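Local coordinates for protein lysozyme M1 (Streptomyces coelicolor, PDB 1JFX) that cleaves the beta-1,4 links between N-acetylmuramic acid and N-acetylglucosamine in bacterial peptidoglycan, O-acetylated muramic acid included, and so lyses bacterial cell walls, at residues Y62-P67 against V96-H101; F176-F181 against K201-A206; A106-L111 against W144-G149; Q75-A80 against H124-A129. All coordinates share one frame; numbering follows the deposited sequence.

From the N terminus, strand 58-64 enters interaction 1 at Tyr62 and the chain returns to it at Val96, which closes a beta-alpha-beta unit. Helix 72-81 of that unit supplies the first half of interaction 4, whose second half, on helix 113-131, comes after interaction 1 has closed; the two therefore cross, and Gln75 of the helix meets His63 and Arg66. Interaction 3 opens between strand 96-98 and helix 113-131 and closes on helix 141-148, crossing interaction 4 in turn. Interaction 2 follows all three, closes the loop holding strands 181-185 to 196-202, and shares the curled sheet with interaction 1, on the other side of the chain's centre. Segments 176-181 and 144-149 touch through Phe176 and Trp144.

Interaction 1: Y62-P67 against V96-H101; sequences YHFARP and VLDIEH
Phe64 and Asp98 are bridged partners on two neighbouring parallel strands, 62-64 and 96-98, of the family 25 beta/alpha-barrel. The tight part is the backbone. His63 N gives a nearly straight bond to Val96 O (2.9 Å), Asp98 N returns one to His63 O (2.8 Å), and Ala65 N reaches Asp98 O at 2.9 Å. On the side of His63 and Leu97, small and branched groups fill the space towards helix 113-131: Ala65 CB lies 3.7 Å from Leu97 CD1, and Pro67 CG meets Ile99 CD1 where the chains have left the sheet. His63 itself is held by Thr35 and Gln75.

Past the last direct bond the join is looser: a water takes over from backbone pairing, donating to Ala65 O and Asp98 O and accepting from Glu100 N.

The other face of the sheet carries the acids, beside the partly exposed rings of Tyr62 and Phe64. Phe64 CG is anti to the backbone N and beside the carbonyl carbon (chi1 -170°), which carries the ring out toward Glu100, with CE2 3.5 Å from Glu100 CD. Tyr62 CE1 approaches Asp98 OD2 to 3.5 Å, and the Tyr62 side chain lies about 5 Å from that of Asp9, a predicted catalytic residue.

Asp98 OD1 and Glu100 OE1 are 2.5 Å apart. The contact thus brings two predicted catalytic acids together where strand 96-98 ends, as in a family 25 active site, probably for glycosidic bond cleavage.

Interaction 2: F176-F181 against K201-A206; sequences FPTWTF and KFNGSA
The indole of Trp179 carries the side chain of Asn203 on one face, while Lys201 O lies at its edge near CZ3 and the backbone N of Phe181 is also in the ring plane. Asn203 CB sits above the six-membered ring, 3.6 Å from its centroid in a CH-pi contact, and the amide continues across the indole with its plane only 17° from that of the ring. Trp179 CG lies between its backbone N and carbonyl carbon (chi1 56°), a torsion that sets one indole face against Asn203 while Phe181 N stays at the edge. The Phe181 and Phe202 rings meet obliquely, planes at 53°, with CE1 of Phe181 3.5 Å from CD1 of Phe202.

These residues lie where strand 181-185 pairs antiparallel with strand 196-202, a join within the curled barrel sheet; Phe181 and Phe202 form a non-hydrogen-bonded pair. Just beyond it, Asn203 N bonds to Thr180 O at 2.8 Å. Asparagine suits this place because its flat amide can lie on the indole and still donate: ND2 bonds to Trp179 O (3.0 Å), which lies almost in the amide plane. Asn203 also centres an inverse gamma turn that leads the chain towards helix 206-214, capped by Ser205.

Lys201 lays its aliphatic chain along Trp179 CH2, with CG 3.9 Å away, and its NZ bonds to Ser3 O. Leu212 of the C-terminal helix packs on both Thr180 and Phe181.

Interaction 3: A106-L111 against W144-G149; sequences AMCYGL and WNTCTG
Cys147 and Cys108 are joined by a disulfide that ties the loop after strand 96-98 to helix 141-148, beyond the C-terminal end of that strand of the beta/alpha-barrel and centred about 18 Å from the centre of the chain. The sulfurs lie 2.0 Å apart, and the torsion about the S-S bond is -83°, close to the relaxed value near 90°. Both cysteines have SG opposite the carbonyl carbon and beside the backbone N (chi1 -59° in each), which turns the two sulfurs towards one another across a CA-CA gap of 5.3 Å.

Two turns shape the loop around Cys108, which is central in a type I turn from Ala106 to Tyr109 and begins a type I' turn to Leu111. Tyr109 and Gly110 both have positive phi, which glycine adopts easily and tyrosine less readily. Tyr109 bonds through OH to Glu100 O, which links the loop to the chain beside the predicted active site.

Met107, the third main contributor, is flexible and unbranched, so it can bend over the cross-link; its CE touches Cys147 SG at 3.9 Å and Thr146 CG2 at 3.8 Å. Its carbonyl is held by Trp143 NE1. A water spans the other flank, donating to Leu111 O at 2.7 Å and to Cys147 O at 2.9 Å.

Interaction 4: Q75-A80 against H124-A129; sequences QADYFA and HARYKA
Helix segments 75-80 and 124-129 run in roughly the same direction, their axes 8.4 Å apart at closest approach and inclined at -33°. They belong to two helices of the beta/alpha-barrel's outer layer, 72-81 and 113-131, packed side by side. Ala76 lies at the close approach: its CA is 5.3 Å from that of Tyr127, a short distance that its small methyl group suits, and CB rests 3.6 Å from Arg126 CB.

Towards the barrel, the rings of Phe79 and Tyr127 approach obliquely, CE2 of Phe79 being 3.6 Å from CE1 of Tyr127. The ring planes differ by 28° but are slid so far that they barely overlap. Tyrosine suits this buried place because its ring packs as carbon while its OH is satisfied by Gly84 O and Gly95 N.

On the other flank the contact is charged. Arg126 is bent at chi2 and chi3, which curls its aliphatic part over the carboxylate of Asp77, with CD 3.4 Å from OD1. That oxygen also forms a salt bridge to Arg130, so the aspartate serves two arginines of the partner helix. Arg126 NH1 donates to the syn lone pair of Asp77 OD2 at 2.9 Å, in a somewhat bent bond of 141°.

Interaction 1: Y62-P67 against V96-H101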
loop_
_atom_site.group_PDB
_atom_site.type_symbol
_atom_site.label_atom_id
_atom_site.label_comp_id
_atom_site.label_asym_id
_atom_site.label_seq_id
_atom_site.Cartn_x
_atom_site.Cartn_y
_atom_site.Cartn_z
ATOM N N TYR A 62 -1.383 5.409 0.096
ATOM C CA TYR A 62 -0.758 4.650 1.176
ATOM C C TYR A 62 -0.181 5.574 2.243
ATOM O O TYR A 62 0.179 6.732 1.980
ATOM C CB TYR A 62 0.305 3.650 0.650
ATOM C CG TYR A 62 1.648 4.187 0.182
ATOM C CD1 TYR A 62 2.673 4.448 1.096
ATOM C CD2 TYR A 62 1.935 4.316 -1.178
ATOM C CE1 TYR A 62 3.950 4.808 0.666
ATOM C CE2 TYR A 62 3.214 4.683 -1.622
ATOM C CZ TYR A 62 4.213 4.916 -0.692
ATOM O OH TYR A 62 5.489 5.205 -1.093
ATOM N N HIS A 63 -0.144 5.056 3.460
ATOM C CA HIS A 63 0.382 5.769 4.616
ATOM C C HIS A 63 1.632 5.079 5.110
ATOM O O HIS A 63 1.598 3.870 5.367
ATOM C CB HIS A 63 -0.630 5.743 5.759
ATOM C CG HIS A 63 -0.105 6.317 7.039
ATOM N ND1 HIS A 63 0.047 7.673 7.241
ATOM C CD2 HIS A 63 0.332 5.715 8.173
ATOM C CE1 HIS A 63 0.555 7.882 8.444
ATOM N NE2 HIS A 63 0.738 6.710 9.030
ATOM N N PHE A 64 2.732 5.826 5.233
ATOM C CA PHE A 64 3.958 5.239 5.768
ATOM C C PHE A 64 3.887 5.382 7.295
ATOM O O PHE A 64 3.986 6.480 7.852
ATOM C CB PHE A 64 5.190 5.952 5.212
ATOM C CG PHE A 64 6.484 5.249 5.529
ATOM C CD1 PHE A 64 6.988 5.244 6.824
ATOM C CD2 PHE A 64 7.192 4.585 4.528
ATOM C CE1 PHE A 64 8.200 4.581 7.125
ATOM C CE2 PHE A 64 8.400 3.921 4.813
ATOM C CZ PHE A 64 8.900 3.923 6.117
ATOM N N ALA A 65 3.692 4.258 7.971
ATOM C CA ALA A 65 3.567 4.256 9.425
ATOM C C ALA A 65 4.831 4.596 10.203
ATOM O O ALA A 65 5.923 4.227 9.809
ATOM C CB ALA A 65 3.087 2.883 9.886
ATOM N N ARG A 66 4.654 5.288 11.326
ATOM C CA ARG A 66 5.750 5.564 12.255
ATOM C C ARG A 66 5.084 5.224 13.594
ATOM O O ARG A 66 4.640 6.109 14.334
ATOM C CB ARG A 66 6.177 7.031 12.216
ATOM C CG ARG A 66 6.814 7.458 10.885
ATOM C CD ARG A 66 8.116 6.709 10.571
ATOM N NE ARG A 66 8.813 7.394 9.485
ATOM C CZ ARG A 66 9.841 8.213 9.667
ATOM N NH1 ARG A 66 10.304 8.434 10.897
ATOM N NH2 ARG A 66 10.386 8.838 8.629
ATOM N N PRO A 67 5.003 3.928 13.920
ATOM C CA PRO A 67 4.370 3.483 15.163
ATOM C C PRO A 67 4.885 4.087 16.468
ATOM O O PRO A 67 4.194 4.038 17.479
ATOM C CB PRO A 67 4.524 1.959 15.099
ATOM C CG PRO A 67 4.433 1.683 13.627
ATOM C CD PRO A 67 5.347 2.773 13.067
ATOM N N VAL A 96 -3.661 1.732 1.944
ATOM C CA VAL A 96 -2.571 0.863 2.353
ATOM C C VAL A 96 -1.821 1.349 3.575
ATOM O O VAL A 96 -1.519 2.533 3.689
ATOM C CB VAL A 96 -1.545 0.719 1.202
ATOM C CG1 VAL A 96 -0.217 0.140 1.709
ATOM C CG2 VAL A 96 -2.107 -0.226 0.132
ATOM N N LEU A 97 -1.543 0.419 4.486
ATOM C CA LEU A 97 -0.740 0.701 5.672
ATOM C C LEU A 97 0.639 0.169 5.301
ATOM O O LEU A 97 0.825 -1.036 5.195
ATOM C CB LEU A 97 -1.270 -0.054 6.900
ATOM C CG LEU A 97 -0.317 -0.024 8.107
ATOM C CD1 LEU A 97 -0.094 1.419 8.583
ATOM C CD2 LEU A 97 -0.871 -0.887 9.237
ATOM N N ASP A 98 1.587 1.076 5.067
ATOM C CA ASP A 98 2.966 0.724 4.708
ATOM C C ASP A 98 3.700 0.707 6.048
ATOM O O ASP A 98 4.050 1.753 6.599
ATOM C CB ASP A 98 3.543 1.801 3.776
ATOM C CG ASP A 98 4.998 1.555 3.390
ATOM O OD1 ASP A 98 5.736 0.882 4.146
ATOM O OD2 ASP A 98 5.416 2.072 2.330
ATOM N N ILE A 99 3.921 -0.490 6.574
ATOM C CA ILE A 99 4.568 -0.634 7.866
ATOM C C ILE A 99 5.800 -1.508 7.608
ATOM O O ILE A 99 5.698 -2.684 7.266
ATOM C CB ILE A 99 3.539 -1.207 8.898
ATOM C CG1 ILE A 99 4.127 -1.133 10.303
ATOM C CG2 ILE A 99 3.041 -2.594 8.462
ATOM C CD1 ILE A 99 3.080 -1.295 11.410
ATOM N N GLU A 100 6.970 -0.897 7.785
ATOM C CA GLU A 100 8.229 -1.549 7.439
ATOM C C GLU A 100 9.397 -1.048 8.298
ATOM O O GLU A 100 9.199 -0.231 9.183
ATOM C CB GLU A 100 8.506 -1.226 5.963
ATOM C CG GLU A 100 8.731 0.271 5.698
ATOM C CD GLU A 100 9.077 0.563 4.245
ATOM O OE1 GLU A 100 8.156 0.715 3.414
ATOM O OE2 GLU A 100 10.276 0.618 3.922
ATOM N N HIS A 101 10.605 -1.539 8.013
ATOM C CA HIS A 101 11.800 -1.151 8.778
ATOM C C HIS A 101 11.861 0.348 9.065
ATOM O O HIS A 101 11.806 1.176 8.154
ATOM C CB HIS A 101 13.091 -1.525 8.034
ATOM C CG HIS A 101 13.455 -2.975 8.103
ATOM N ND1 HIS A 101 12.670 -3.969 7.556
ATOM C CD2 HIS A 101 14.557 -3.594 8.596
ATOM C CE1 HIS A 101 13.277 -5.134 7.700
ATOM N NE2 HIS A 101 14.424 -4.934 8.328
HETATM O O HOH W 1 6.513 1.927 8.188
#

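Interaction 2: F176-F181 against K201-A206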
loop_
_atom_site.group_PDB
_atom_site.type_symbol
_atom_site.label_atom_id
_atom_site.label_comp_id
_atom_site.label_asym_id
_atom_site.label_seq_id
_atom_site.Cartn_x
_atom_site.Cartn_y
_atom_site.Cartn_z
ATOM N N PHE A 176 -0.293 -14.814 6.544
ATOM C CA PHE A 176 -1.168 -14.378 5.456
ATOM C C PHE A 176 -1.504 -15.606 4.595
ATOM O O PHE A 176 -0.647 -16.450 4.343
ATOM C CB PHE A 176 -0.488 -13.274 4.639
ATOM C CG PHE A 176 -0.329 -11.989 5.410
ATOM C CD1 PHE A 176 -1.441 -11.188 5.677
ATOM C CD2 PHE A 176 0.904 -11.630 5.957
ATOM C CE1 PHE A 176 -1.333 -10.054 6.487
ATOM C CE2 PHE A 176 1.022 -10.498 6.770
ATOM C CZ PHE A 176 -0.100 -9.710 7.035
ATOM N N PRO A 177 -2.771 -15.739 4.165
ATOM C CA PRO A 177 -3.199 -16.880 3.350
ATOM C C PRO A 177 -2.658 -16.882 1.923
ATOM O O PRO A 177 -2.598 -17.925 1.273
ATOM C CB PRO A 177 -4.721 -16.787 3.397
ATOM C CG PRO A 177 -4.944 -15.285 3.451
ATOM C CD PRO A 177 -3.905 -14.843 4.466
ATOM N N THR A 178 -2.285 -15.701 1.446
ATOM C CA THR A 178 -1.752 -15.530 0.104
ATOM C C THR A 178 -1.387 -14.056 -0.025
ATOM O O THR A 178 -1.573 -13.284 0.921
ATOM C CB THR A 178 -2.819 -15.869 -0.987
ATOM O OG1 THR A 178 -2.198 -15.881 -2.273
ATOM C CG2 THR A 178 -3.958 -14.844 -0.991
ATOM N N TRP A 179 -0.848 -13.667 -1.175
ATOM C CA TRP A 179 -0.545 -12.259 -1.383
ATOM C C TRP A 179 -1.577 -11.711 -2.359
ATOM O O TRP A 179 -2.075 -12.438 -3.220
ATOM C CB TRP A 179 0.868 -12.059 -1.956
ATOM C CG TRP A 179 1.138 -12.788 -3.236
ATOM C CD1 TRP A 179 1.579 -14.069 -3.367
ATOM C CD2 TRP A 179 1.028 -12.259 -4.568
ATOM N NE1 TRP A 179 1.756 -14.376 -4.695
ATOM C CE2 TRP A 179 1.428 -13.284 -5.456
ATOM C CE3 TRP A 179 0.634 -11.016 -5.093
ATOM C CZ2 TRP A 179 1.449 -13.110 -6.840
ATOM C CZ3 TRP A 179 0.655 -10.844 -6.471
ATOM C CH2 TRP A 179 1.058 -11.882 -7.327
ATOM N N THR A 180 -1.904 -10.426 -2.204
ATOM C CA THR A 180 -2.858 -9.747 -3.075
ATOM C C THR A 180 -2.080 -8.868 -4.065
ATOM O O THR A 180 -2.379 -8.861 -5.256
ATOM C CB THR A 180 -3.848 -8.915 -2.235
ATOM O OG1 THR A 180 -4.649 -9.812 -1.449
ATOM C CG2 THR A 180 -4.774 -8.086 -3.137
ATOM N N PHE A 181 -1.089 -8.135 -3.567
ATOM C CA PHE A 181 -0.217 -7.325 -4.428
ATOM C C PHE A 181 1.202 -7.761 -4.106
ATOM O O PHE A 181 1.482 -8.216 -2.992
ATOM C CB PHE A 181 -0.349 -5.826 -4.134
ATOM C CG PHE A 181 -1.667 -5.243 -4.546
ATOM C CD1 PHE A 181 -1.916 -4.936 -5.880
ATOM C CD2 PHE A 181 -2.644 -4.983 -3.602
ATOM C CE1 PHE A 181 -3.122 -4.374 -6.266
ATOM C CE2 PHE A 181 -3.864 -4.414 -3.981
ATOM C CZ PHE A 181 -4.104 -4.111 -5.304
ATOM N N LYS A 201 2.591 -6.509 -9.085
ATOM C CA LYS A 201 1.719 -7.457 -9.766
ATOM C C LYS A 201 0.506 -7.647 -8.836
ATOM O O LYS A 201 0.639 -7.579 -7.605
ATOM C CB LYS A 201 2.443 -8.798 -9.946
ATOM C CG LYS A 201 1.609 -9.866 -10.633
ATOM C CD LYS A 201 2.470 -11.086 -10.931
ATOM C CE LYS A 201 1.637 -12.300 -11.318
ATOM N NZ LYS A 201 0.887 -12.123 -12.601
ATOM N N PHE A 202 -0.677 -7.838 -9.423
ATOM C CA PHE A 202 -1.896 -8.090 -8.648
ATOM C C PHE A 202 -2.210 -9.575 -8.815
ATOM O O PHE A 202 -2.154 -10.095 -9.932
ATOM C CB PHE A 202 -3.063 -7.244 -9.176
ATOM C CG PHE A 202 -4.406 -7.645 -8.619
ATOM C CD1 PHE A 202 -4.762 -7.328 -7.302
ATOM C CD2 PHE A 202 -5.317 -8.344 -9.412
ATOM C CE1 PHE A 202 -6.015 -7.702 -6.780
ATOM C CE2 PHE A 202 -6.573 -8.724 -8.901
ATOM C CZ PHE A 202 -6.919 -8.400 -7.582
ATOM N N ASN A 203 -2.545 -10.253 -7.720
ATOM C CA ASN A 203 -2.810 -11.688 -7.778
ATOM C C ASN A 203 -4.256 -11.968 -8.160
ATOM O O ASN A 203 -5.079 -12.326 -7.315
ATOM C CB ASN A 203 -2.480 -12.325 -6.424
ATOM C CG ASN A 203 -2.255 -13.826 -6.518
ATOM O OD1 ASN A 203 -2.364 -14.413 -7.593
ATOM N ND2 ASN A 203 -1.937 -14.451 -5.391
ATOM N N GLY A 204 -4.561 -11.811 -9.442
ATOM C CA GLY A 204 -5.922 -12.045 -9.891
ATOM C C GLY A 204 -6.242 -11.350 -11.198
ATOM O O GLY A 204 -5.417 -10.641 -11.771
ATOM N N SER A 205 -7.462 -11.570 -11.668
ATOM C CA SER A 205 -7.942 -11.010 -12.920
ATOM C C SER A 205 -8.264 -9.527 -12.845
ATOM O O SER A 205 -8.337 -8.947 -11.766
ATOM C CB SER A 205 -9.223 -11.725 -13.332
ATOM O OG SER A 205 -10.271 -11.436 -12.412
ATOM N N ALA A 206 -8.501 -8.934 -14.007
ATOM C CA ALA A 206 -8.872 -7.525 -14.057
ATOM C C ALA A 206 -10.173 -7.345 -13.277
ATOM O O ALA A 206 -10.352 -6.355 -12.546
ATOM C CB ALA A 206 -9.054 -7.082 -15.506
#

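Interaction 3: A106-L111 against W144-G149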
loop_
_atom_site.group_PDB
_atom_site.type_symbol
_atom_site.label_atom_id
_atom_site.label_comp_id
_atom_site.label_asym_id
_atom_site.label_seq_id
_atom_site.Cartn_x
_atom_site.Cartn_y
_atom_site.Cartn_z
ATOM N N ALA A 106 15.025 2.140 16.103
ATOM C CA ALA A 106 14.859 0.687 16.212
ATOM C C ALA A 106 13.927 0.204 15.100
ATOM O O ALA A 106 12.885 0.822 14.826
ATOM C CB ALA A 106 14.300 0.310 17.595
ATOM N N MET A 107 14.289 -0.902 14.462
ATOM C CA MET A 107 13.478 -1.379 13.351
ATOM C C MET A 107 12.020 -1.648 13.691
ATOM O O MET A 107 11.155 -1.472 12.824
ATOM C CB MET A 107 14.116 -2.601 12.681
ATOM C CG MET A 107 14.010 -3.905 13.413
ATOM S SD MET A 107 14.545 -5.304 12.346
ATOM C CE MET A 107 13.093 -5.710 11.487
ATOM N N CYS A 108 11.739 -2.052 14.931
ATOM C CA CYS A 108 10.354 -2.302 15.336
ATOM C C CYS A 108 9.742 -1.133 16.117
ATOM O O CYS A 108 8.782 -1.297 16.881
ATOM C CB CYS A 108 10.244 -3.596 16.135
ATOM S SG CYS A 108 10.804 -5.083 15.240
ATOM N N TYR A 109 10.345 0.038 15.940
ATOM C CA TYR A 109 9.834 1.270 16.504
ATOM C C TYR A 109 9.688 1.362 18.013
ATOM O O TYR A 109 8.909 2.170 18.513
ATOM C CB TYR A 109 8.487 1.565 15.829
ATOM C CG TYR A 109 8.585 1.758 14.324
ATOM C CD1 TYR A 109 8.911 3.004 13.788
ATOM C CD2 TYR A 109 8.350 0.702 13.441
ATOM C CE1 TYR A 109 8.999 3.202 12.413
ATOM C CE2 TYR A 109 8.433 0.891 12.051
ATOM C CZ TYR A 109 8.758 2.142 11.552
ATOM O OH TYR A 109 8.846 2.339 10.192
ATOM N N GLY A 110 10.434 0.544 18.740
ATOM C CA GLY A 110 10.364 0.592 20.190
ATOM C C GLY A 110 9.153 -0.097 20.779
ATOM O O GLY A 110 8.888 0.024 21.971
ATOM N N LEU A 111 8.396 -0.804 19.950
ATOM C CA LEU A 111 7.233 -1.520 20.445
ATOM C C LEU A 111 7.521 -3.012 20.578
ATOM O O LEU A 111 8.221 -3.593 19.745
ATOM C CB LEU A 111 6.040 -1.318 19.496
ATOM C CG LEU A 111 5.535 0.113 19.318
ATOM C CD1 LEU A 111 4.254 0.092 18.478
ATOM C CD2 LEU A 111 5.259 0.742 20.674
ATOM N N TRP A 144 7.575 -8.251 9.023
ATOM C CA TRP A 144 6.386 -8.837 9.630
ATOM C C TRP A 144 6.736 -9.897 10.671
ATOM O O TRP A 144 6.270 -9.861 11.823
ATOM C CB TRP A 144 5.485 -9.480 8.570
ATOM C CG TRP A 144 4.189 -9.932 9.161
ATOM C CD1 TRP A 144 3.843 -11.207 9.541
ATOM C CD2 TRP A 144 3.096 -9.092 9.530
ATOM N NE1 TRP A 144 2.597 -11.200 10.128
ATOM C CE2 TRP A 144 2.118 -9.913 10.133
ATOM C CE3 TRP A 144 2.845 -7.712 9.412
ATOM C CZ2 TRP A 144 0.904 -9.401 10.618
ATOM C CZ3 TRP A 144 1.638 -7.208 9.892
ATOM C CH2 TRP A 144 0.685 -8.052 10.485
ATOM N N ASN A 145 7.571 -10.845 10.279
ATOM C CA ASN A 145 7.910 -11.902 11.207
ATOM C C ASN A 145 8.659 -11.392 12.434
ATOM O O ASN A 145 8.334 -11.753 13.569
ATOM C CB ASN A 145 8.672 -13.007 10.470
ATOM C CG ASN A 145 7.758 -13.815 9.548
ATOM O OD1 ASN A 145 6.554 -13.946 9.813
ATOM N ND2 ASN A 145 8.319 -14.362 8.472
ATOM N N THR A 146 9.630 -10.520 12.218
ATOM C CA THR A 146 10.384 -9.982 13.332
ATOM C C THR A 146 9.588 -9.100 14.279
ATOM O O THR A 146 9.552 -9.353 15.494
ATOM C CB THR A 146 11.597 -9.196 12.822
ATOM O OG1 THR A 146 12.514 -10.118 12.230
ATOM C CG2 THR A 146 12.280 -8.427 13.953
ATOM N N CYS A 147 8.934 -8.076 13.736
ATOM C CA CYS A 147 8.217 -7.139 14.578
ATOM C C CYS A 147 6.847 -7.542 15.104
ATOM O O CYS A 147 6.378 -6.964 16.078
ATOM C CB CYS A 147 8.144 -5.783 13.884
ATOM S SG CYS A 147 9.766 -5.049 13.493
ATOM N N THR A 148 6.195 -8.526 14.486
ATOM C CA THR A 148 4.905 -8.965 15.017
ATOM C C THR A 148 5.039 -10.349 15.628
ATOM O O THR A 148 4.090 -10.889 16.189
ATOM C CB THR A 148 3.789 -9.026 13.941
ATOM O OG1 THR A 148 3.944 -10.191 13.115
ATOM C CG2 THR A 148 3.832 -7.790 13.078
ATOM N N GLY A 149 6.231 -10.925 15.531
ATOM C CA GLY A 149 6.405 -12.262 16.066
ATOM C C GLY A 149 5.610 -13.282 15.272
ATOM O O GLY A 149 4.927 -14.133 15.851
HETATM O O HOH W 2 8.011 -5.361 17.778
#

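Interaction 4: Q75-A80 against H124-A129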
loop_
_atom_site.group_PDB
_atom_site.type_symbol
_atom_site.label_atom_id
_atom_site.label_comp_id
_atom_site.label_asym_id
_atom_site.label_seq_id
_atom_site.Cartn_x
_atom_site.Cartn_y
_atom_site.Cartn_z
ATOM N N GLN A 75 -2.955 7.564 13.661
ATOM C CA GLN A 75 -2.440 7.636 12.308
ATOM C C GLN A 75 -3.473 7.192 11.272
ATOM O O GLN A 75 -3.446 7.677 10.147
ATOM C CB GLN A 75 -1.116 6.866 12.174
ATOM C CG GLN A 75 0.045 7.760 12.606
ATOM C CD GLN A 75 1.405 7.095 12.636
ATOM O OE1 GLN A 75 1.836 6.466 11.664
ATOM N NE2 GLN A 75 2.112 7.265 13.757
ATOM N N ALA A 76 -4.393 6.301 11.652
ATOM C CA ALA A 76 -5.434 5.879 10.708
ATOM C C ALA A 76 -6.360 7.074 10.427
ATOM O O ALA A 76 -6.772 7.289 9.278
ATOM C CB ALA A 76 -6.254 4.682 11.283
ATOM N N ASP A 77 -6.697 7.845 11.460
ATOM C CA ASP A 77 -7.560 9.012 11.256
ATOM C C ASP A 77 -6.830 10.052 10.393
ATOM O O ASP A 77 -7.417 10.632 9.474
ATOM C CB ASP A 77 -7.975 9.648 12.598
ATOM C CG ASP A 77 -9.223 9.015 13.198
ATOM O OD1 ASP A 77 -10.165 8.716 12.435
ATOM O OD2 ASP A 77 -9.281 8.824 14.441
ATOM N N TYR A 78 -5.552 10.286 10.682
ATOM C CA TYR A 78 -4.763 11.248 9.919
ATOM C C TYR A 78 -4.766 10.850 8.438
ATOM O O TYR A 78 -5.028 11.666 7.562
ATOM C CB TYR A 78 -3.330 11.291 10.472
ATOM C CG TYR A 78 -2.380 12.154 9.667
ATOM C CD1 TYR A 78 -2.723 13.454 9.304
ATOM C CD2 TYR A 78 -1.145 11.658 9.254
ATOM C CE1 TYR A 78 -1.852 14.239 8.539
ATOM C CE2 TYR A 78 -0.270 12.432 8.492
ATOM C CZ TYR A 78 -0.629 13.717 8.138
ATOM O OH TYR A 78 0.227 14.494 7.376
ATOM N N PHE A 79 -4.494 9.578 8.173
ATOM C CA PHE A 79 -4.490 9.056 6.809
ATOM C C PHE A 79 -5.863 9.200 6.139
ATOM O O PHE A 79 -5.976 9.694 5.013
ATOM C CB PHE A 79 -4.080 7.578 6.852
ATOM C CG PHE A 79 -4.107 6.879 5.514
ATOM C CD1 PHE A 79 -3.478 7.425 4.392
ATOM C CD2 PHE A 79 -4.698 5.622 5.408
ATOM C CE1 PHE A 79 -3.429 6.710 3.175
ATOM C CE2 PHE A 79 -4.663 4.905 4.222
ATOM C CZ PHE A 79 -4.023 5.443 3.094
ATOM N N ALA A 80 -6.911 8.773 6.838
ATOM C CA ALA A 80 -8.261 8.840 6.275
ATOM C C ALA A 80 -8.715 10.265 5.961
ATOM O O ALA A 80 -9.543 10.470 5.065
ATOM C CB ALA A 80 -9.250 8.173 7.229
ATOM N N HIS A 124 -6.078 -0.794 11.752
ATOM C CA HIS A 124 -7.071 -1.465 10.934
ATOM C C HIS A 124 -8.494 -1.121 11.396
ATOM O O HIS A 124 -9.357 -0.800 10.583
ATOM C CB HIS A 124 -6.859 -2.992 10.966
ATOM C CG HIS A 124 -7.964 -3.764 10.314
ATOM N ND1 HIS A 124 -9.187 -3.970 10.921
ATOM C CD2 HIS A 124 -8.058 -4.323 9.082
ATOM C CE1 HIS A 124 -9.985 -4.615 10.089
ATOM N NE2 HIS A 124 -9.327 -4.840 8.966
ATOM N N ALA A 125 -8.733 -1.170 12.702
ATOM C CA ALA A 125 -10.066 -0.886 13.218
ATOM C C ALA A 125 -10.521 0.521 12.886
ATOM O O ALA A 125 -11.665 0.719 12.463
ATOM C CB ALA A 125 -10.110 -1.091 14.720
ATOM N N ARG A 126 -9.637 1.500 13.064
ATOM C CA ARG A 126 -10.023 2.881 12.796
ATOM C C ARG A 126 -10.159 3.155 11.305
ATOM O O ARG A 126 -11.072 3.882 10.885
ATOM C CB ARG A 126 -9.026 3.853 13.433
ATOM C CG ARG A 126 -9.387 5.339 13.277
ATOM C CD ARG A 126 -10.836 5.666 13.704
ATOM N NE ARG A 126 -11.200 5.178 15.038
ATOM C CZ ARG A 126 -11.261 5.931 16.137
ATOM N NH1 ARG A 126 -10.971 7.230 16.099
ATOM N NH2 ARG A 126 -11.655 5.387 17.279
ATOM N N TYR A 127 -9.279 2.580 10.496
ATOM C CA TYR A 127 -9.384 2.808 9.062
ATOM C C TYR A 127 -10.709 2.223 8.556
ATOM O O TYR A 127 -11.369 2.826 7.699
ATOM C CB TYR A 127 -8.207 2.175 8.314
ATOM C CG TYR A 127 -8.222 2.536 6.849
ATOM C CD1 TYR A 127 -7.969 3.849 6.435
ATOM C CD2 TYR A 127 -8.567 1.592 5.878
ATOM C CE1 TYR A 127 -8.077 4.215 5.089
ATOM C CE2 TYR A 127 -8.671 1.944 4.532
ATOM C CZ TYR A 127 -8.433 3.261 4.145
ATOM O OH TYR A 127 -8.584 3.616 2.824
ATOM N N LYS A 128 -11.105 1.071 9.096
ATOM C CA LYS A 128 -12.356 0.449 8.669
ATOM C C LYS A 128 -13.547 1.285 9.139
ATOM O O LYS A 128 -14.517 1.453 8.403
ATOM C CB LYS A 128 -12.469 -0.984 9.202
ATOM C CG LYS A 128 -13.613 -1.772 8.565
ATOM C CD LYS A 128 -13.519 -3.261 8.871
ATOM C CE LYS A 128 -14.570 -4.051 8.091
ATOM N NZ LYS A 128 -14.353 -4.025 6.607
ATOM N N ALA A 129 -13.473 1.809 10.358
ATOM C CA ALA A 129 -14.561 2.641 10.868
ATOM C C ALA A 129 -14.701 3.878 9.972
ATOM O O ALA A 129 -15.812 4.328 9.662
ATOM C CB ALA A 129 -14.275 3.060 12.312
#